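Local coordinates for Fe2OG dioxygenase domain-containing protein (Pseudomonas putida, PDB 4J25), which probably hydroxylates prolyl residues as an iron- and 2-oxoglutarate-dependent oxygenase, here with manganese and N-oxalylglycine bound in its double-stranded beta-helix core, at residues A53-V56 with R57-A61; L117-N120 with Q121-L125. All blocks are in the same frame, centred on the assembly; numbering follows the deposited sequence.

Interaction 1 of 2, residues A53-V56 with R57-A61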
ATOM      1  N   ALA A  53      -8.500  12.340  -7.078  1.00 27.10           N
ATOM      2  CA  ALA A  53      -9.504  11.360  -7.464  1.00 24.93           C
ATOM      3  C   ALA A  53      -9.368  10.852  -8.904  1.00 26.65           C
ATOM      4  O   ALA A  53      -9.619   9.678  -9.156  1.00 24.75           O
ATOM      5  CB  ALA A  53     -10.894  11.922  -7.223  1.00 26.67           C
ATOM      6  N   ASP A  54      -8.989  11.708  -9.851  1.00 26.21           N
ATOM      7  CA  ASP A  54      -8.924  11.274 -11.252  1.00 29.50           C
ATOM      8  C   ASP A  54      -7.833  10.223 -11.449  1.00 26.76           C
ATOM      9  O   ASP A  54      -8.002   9.306 -12.256  1.00 27.33           O
ATOM     10  CB  ASP A  54      -8.714  12.455 -12.219  1.00 31.93           C
ATOM     11  CG  ASP A  54     -10.020  13.140 -12.597  1.00 37.31           C
ATOM     12  OD1 ASP A  54     -11.047  12.882 -11.932  1.00 37.91           O
ATOM     13  OD2 ASP A  54     -10.019  13.938 -13.570  1.00 40.33           O
ATOM     14  N   LEU A  55      -6.722  10.364 -10.720  1.00 22.70           N
ATOM     15  CA  LEU A  55      -5.600   9.421 -10.804  1.00 20.13           C
ATOM     16  C   LEU A  55      -5.988   8.084 -10.164  1.00 20.21           C
ATOM     17  O   LEU A  55      -5.743   7.027 -10.730  1.00 18.09           O
ATOM     18  CB  LEU A  55      -4.349  10.000 -10.111  1.00 18.69           C
ATOM     19  CG  LEU A  55      -3.115   9.094 -10.005  1.00 20.56           C
ATOM     20  CD1 LEU A  55      -2.727   8.469 -11.332  1.00 20.83           C
ATOM     21  CD2 LEU A  55      -1.931   9.877  -9.434  1.00 22.02           C
ATOM     22  N   VAL A  56      -6.621   8.143  -8.993  1.00 20.48           N
ATOM     23  CA  VAL A  56      -7.134   6.942  -8.339  1.00 22.75           C
ATOM     24  C   VAL A  56      -8.099   6.169  -9.240  1.00 22.44           C
ATOM     25  O   VAL A  56      -8.072   4.933  -9.275  1.00 21.49           O
ATOM     26  CB  VAL A  56      -7.838   7.275  -7.006  1.00 24.04           C
ATOM     27  CG1 VAL A  56      -8.457   6.020  -6.394  1.00 25.12           C
ATOM     28  CG2 VAL A  56      -6.852   7.910  -6.021  1.00 23.97           C
ATOM     29  N   ARG A  57      -8.963   6.887  -9.960  1.00 23.25           N
ATOM     30  CA  ARG A  57      -9.884   6.229 -10.892  1.00 24.47           C
ATOM     31  C   ARG A  57      -9.145   5.571 -12.040  1.00 22.19           C
ATOM     32  O   ARG A  57      -9.505   4.471 -12.457  1.00 21.99           O
ATOM     33  CB  ARG A  57     -10.924   7.200 -11.450  1.00 26.78           C
ATOM     34  CG  ARG A  57     -11.958   7.603 -10.438  1.00 31.27           C
ATOM     35  CD  ARG A  57     -13.164   8.252 -11.099  1.00 34.35           C
ATOM     36  NE  ARG A  57     -13.838   9.133 -10.160  1.00 38.14           N
ATOM     37  CZ  ARG A  57     -13.477  10.390  -9.920  1.00 40.03           C
ATOM     38  NH1 ARG A  57     -12.450  10.925 -10.570  1.00 39.80           N
ATOM     39  NH2 ARG A  57     -14.147  11.118  -9.034  1.00 41.65           N
ATOM     40  N   ALA A  58      -8.104   6.239 -12.532  1.00 21.53           N
ATOM     41  CA  ALA A  58      -7.273   5.693 -13.605  1.00 21.33           C
ATOM     42  C   ALA A  58      -6.520   4.436 -13.142  1.00 20.99           C
ATOM     43  O   ALA A  58      -6.295   3.500 -13.924  1.00 21.83           O
ATOM     44  CB  ALA A  58      -6.300   6.749 -14.089  1.00 21.94           C
ATOM     45  N   LEU A  59      -6.123   4.421 -11.870  1.00 18.47           N
ATOM     46  CA  LEU A  59      -5.484   3.252 -11.268  1.00 18.24           C
ATOM     47  C   LEU A  59      -6.482   2.119 -11.111  1.00 18.66           C
ATOM     48  O   LEU A  59      -6.156   0.976 -11.376  1.00 18.93           O
ATOM     49  CB  LEU A  59      -4.864   3.619  -9.912  1.00 17.79           C
ATOM     50  CG  LEU A  59      -3.601   4.478 -10.005  1.00 18.27           C
ATOM     51  CD1 LEU A  59      -3.140   4.987  -8.648  1.00 17.44           C
ATOM     52  CD2 LEU A  59      -2.478   3.702 -10.679  1.00 17.90           C
ATOM     53  N   ALA A  60      -7.699   2.437 -10.670  1.00 18.94           N
ATOM     54  CA  ALA A  60      -8.763   1.441 -10.617  1.00 19.69           C
ATOM     55  C   ALA A  60      -8.969   0.824 -11.999  1.00 20.81           C
ATOM     56  O   ALA A  60      -9.129  -0.388 -12.133  1.00 21.24           O
ATOM     57  CB  ALA A  60     -10.061   2.062 -10.101  1.00 20.24           C
ATOM     58  N   ALA A  61      -8.925   1.659 -13.032  1.00 22.97           N
ATOM     59  CA  ALA A  61      -9.122   1.195 -14.400  1.00 27.18           C
ATOM     60  C   ALA A  61      -8.009   0.248 -14.847  1.00 26.86           C
ATOM     61  O   ALA A  61      -8.271  -0.753 -15.522  1.00 25.43           O
ATOM     62  CB  ALA A  61      -9.228   2.395 -15.376  1.00 27.22           C
TER
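R57 reaches back along the helix to D54, and its NH1 stands 2.8 Å from D54 OD1 in a salt bridge. The carboxylate carbon lies in the guanidinium plane, at the edge, but the two planes are turned 70° apart. With an N-H...O angle of only 117°, the hydrogen bond within this ion pair is weak, so charge attraction probably contributes more than directed bonding. R57 starts beside its own backbone N (chi1 -72°) and runs extended from CG to NE, which carries its end back over the first turn, where NH2 lies 3.8 Å from A53 CB. This i to i+3 pair sits on the exposed face of the first turns of the amphipathic helix 53-67; R57 also touches E166. The buried face carries L55 and L59, whose CD1 and CG atoms approach to 4.3 Å, both side chains resting on A104 of helix 103-123. Underneath, regular i to i+4 bonds hold the spacing: R57 N to A53 O (3.0 Å), A58 N to D54 O (3.1 Å), L59 N to L55 O (2.9 Å) and A60 N to V56 O (2.9 Å).

Interaction 2 of 2, residues L117-N120 with Q121-L125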
ATOM      1  N   LEU A 117      12.485   8.088  -0.445  1.00 14.89           N
ATOM      2  CA  LEU A 117      13.558   9.006  -0.069  1.00 15.63           C
ATOM      3  C   LEU A 117      13.247   9.673   1.261  1.00 15.49           C
ATOM      4  O   LEU A 117      14.149   9.949   2.043  1.00 14.29           O
ATOM      5  CB  LEU A 117      13.786  10.076  -1.141  1.00 19.66           C
ATOM      6  CG  LEU A 117      14.208   9.610  -2.547  1.00 22.47           C
ATOM      7  CD1 LEU A 117      14.354  10.814  -3.508  1.00 23.70           C
ATOM      8  CD2 LEU A 117      15.498   8.815  -2.518  1.00 23.75           C
ATOM      9  N   ALA A 118      11.964   9.910   1.528  1.00 13.86           N
ATOM     10  CA  ALA A 118      11.573  10.542   2.776  1.00 14.61           C
ATOM     11  C   ALA A 118      11.779   9.562   3.931  1.00 12.99           C
ATOM     12  O   ALA A 118      12.257   9.938   4.996  1.00 16.11           O
ATOM     13  CB  ALA A 118      10.109  11.027   2.694  1.00 15.50           C
ATOM     14  N   ILE A 119      11.434   8.301   3.713  1.00 12.64           N
ATOM     15  CA  ILE A 119      11.635   7.258   4.712  1.00 13.61           C
ATOM     16  C   ILE A 119      13.122   7.074   5.015  1.00 14.21           C
ATOM     17  O   ILE A 119      13.525   7.001   6.184  1.00 13.94           O
ATOM     18  CB  ILE A 119      11.009   5.942   4.283  1.00 14.06           C
ATOM     19  CG1 ILE A 119       9.485   6.070   4.307  1.00 14.46           C
ATOM     20  CG2 ILE A 119      11.467   4.832   5.226  1.00 16.07           C
ATOM     21  CD1 ILE A 119       8.752   4.880   3.778  1.00 13.09           C
ATOM     22  N   ASN A 120      13.950   7.054   3.975  1.00 13.77           N
ATOM     23  CA  ASN A 120      15.379   6.883   4.178  1.00 14.07           C
ATOM     24  C   ASN A 120      15.919   8.018   4.975  1.00 15.61           C
ATOM     25  O   ASN A 120      16.764   7.827   5.834  1.00 13.44           O
ATOM     26  CB  ASN A 120      16.155   6.802   2.860  1.00 13.90           C
ATOM     27  CG  ASN A 120      16.039   5.457   2.212  1.00 14.73           C
ATOM     28  OD1 ASN A 120      15.570   4.496   2.829  1.00 13.38           O
ATOM     29  ND2 ASN A 120      16.455   5.372   0.954  1.00 16.29           N
ATOM     30  N   GLN A 121      15.442   9.213   4.664  1.00 15.16           N
ATOM     31  CA  GLN A 121      15.931  10.403   5.306  1.00 20.32           C
ATOM     32  C   GLN A 121      15.604  10.388   6.815  1.00 21.87           C
ATOM     33  O   GLN A 121      16.477  10.657   7.649  1.00 20.84           O
ATOM     34  CB  GLN A 121      15.330  11.608   4.605  1.00 22.09           C
ATOM     35  CG  GLN A 121      15.834  12.935   5.035  1.00 26.63           C
ATOM     36  CD  GLN A 121      15.321  14.040   4.114  1.00 32.47           C
ATOM     37  OE1 GLN A 121      15.074  13.814   2.922  1.00 34.66           O
ATOM     38  NE2 GLN A 121      15.151  15.235   4.662  1.00 34.25           N
ATOM     39  N   GLY A 122      14.362  10.038   7.155  1.00 20.11           N
ATOM     40  CA  GLY A 122      13.892  10.132   8.523  1.00 19.92           C
ATOM     41  C   GLY A 122      14.198   8.926   9.393  1.00 19.53           C
ATOM     42  O   GLY A 122      14.401   9.088  10.602  1.00 22.98           O
ATOM     43  N   LEU A 123      14.224   7.735   8.792  1.00 17.66           N
ATOM     44  CA  LEU A 123      14.377   6.467   9.509  1.00 17.62           C
ATOM     45  C   LEU A 123      15.621   5.653   9.116  1.00 17.53           C
ATOM     46  O   LEU A 123      15.844   4.583   9.683  1.00 17.69           O
ATOM     47  CB  LEU A 123      13.176   5.573   9.262  1.00 16.77           C
ATOM     48  CG  LEU A 123      11.785   6.176   9.494  1.00 19.39           C
ATOM     49  CD1 LEU A 123      10.759   5.121   9.238  1.00 19.50           C
ATOM     50  CD2 LEU A 123      11.659   6.717  10.885  1.00 22.03           C
ATOM     51  N   PHE A 124      16.386   6.121   8.133  1.00 16.07           N
ATOM     52  CA  PHE A 124      17.710   5.546   7.825  1.00 15.96           C
ATOM     53  C   PHE A 124      17.645   4.090   7.446  1.00 15.97           C
ATOM     54  O   PHE A 124      18.539   3.324   7.799  1.00 16.49           O
ATOM     55  CB  PHE A 124      18.638   5.673   9.033  1.00 15.03           C
ATOM     56  CG  PHE A 124      18.446   6.939   9.794  1.00 14.97           C
ATOM     57  CD1 PHE A 124      18.887   8.137   9.281  1.00 15.85           C
ATOM     58  CD2 PHE A 124      17.805   6.937  11.006  1.00 16.13           C
ATOM     59  CE1 PHE A 124      18.697   9.314   9.967  1.00 16.42           C
ATOM     60  CE2 PHE A 124      17.610   8.110  11.701  1.00 15.55           C
ATOM     61  CZ  PHE A 124      18.045   9.300  11.175  1.00 16.04           C
ATOM     62  N   LEU A 125      16.598   3.710   6.717  1.00 15.22           N
ATOM     63  CA  LEU A 125      16.351   2.303   6.404  1.00 16.65           C
ATOM     64  C   LEU A 125      17.124   1.773   5.191  1.00 16.78           C
ATOM     65  O   LEU A 125      17.143   0.567   4.967  1.00 17.54           O
ATOM     66  CB  LEU A 125      14.850   2.050   6.190  1.00 14.17           C
ATOM     67  CG  LEU A 125      13.964   2.148   7.429  1.00 14.41           C
ATOM     68  CD1 LEU A 125      12.506   1.786   7.119  1.00 11.96           C
ATOM     69  CD2 LEU A 125      14.522   1.253   8.544  1.00 15.62           C
TER
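I119 meets two leucines through one methyl branch: its CG2 lies 3.7 Å from L125 CD1 and 4.1 Å from L123 CD1. CG2 is placed opposite the backbone N across the CA-CB bond, beside the carbonyl carbon, and so faces the residues that follow, while CG1 takes the position next to the N. Both leucines present a single methyl to it. I119 and L123 also touch L39 of helix 32-42, so this apolar group extends beyond the last turn to a second helix.

The backbone bonds record how the helix finishes. Q121 N to L117 O, G122 N to A118 O and L123 N to I119 O (2.8 Å) are i to i+4 bonds, all straighter than the one that follows. F124 N to N120 O keeps a similar length, 2.9 Å, but bends to 133°, and the donor stands 46° out of the carbonyl plane. The same oxygen receives a CA-H...O contact from F124 CA at 3.2 Å, as the chain turns across it.

Among the polar side chains, N120 accepts a hydrogen bond on OD1 from L127 N, tying the last turn to the chain beyond it. Its OD1 also lies 3.9 Å from L125 C, alongside the departing backbone.

F124 has positive phi (60°) and is the first residue to leave helical geometry, so the arrangement is that of a helix C-terminus: the end of helix 103-123, from which the chain turns toward strand 129-137, an outermost strand of the five-stranded sheet.

Interaction 1 lies at the start of helix 53-67, and interaction 2 at the end of helix 103-123, the next helix along the chain. Their centres are 28 Å apart and their nearest atoms about 17 Å apart, so they do not touch. Helix 103-123 nevertheless links them: A104, near its beginning, packs against L55, A58 and L59 of interaction 1, whereas its last turn forms interaction 2 and meets helix 32-42. The two contacts thus lie near opposite ends of helix 103-123. Both lie away from the metal and N-oxalylglycine sites; the side chain of L59, in interaction 1, is about 14 Å from the bound N-oxalylglycine.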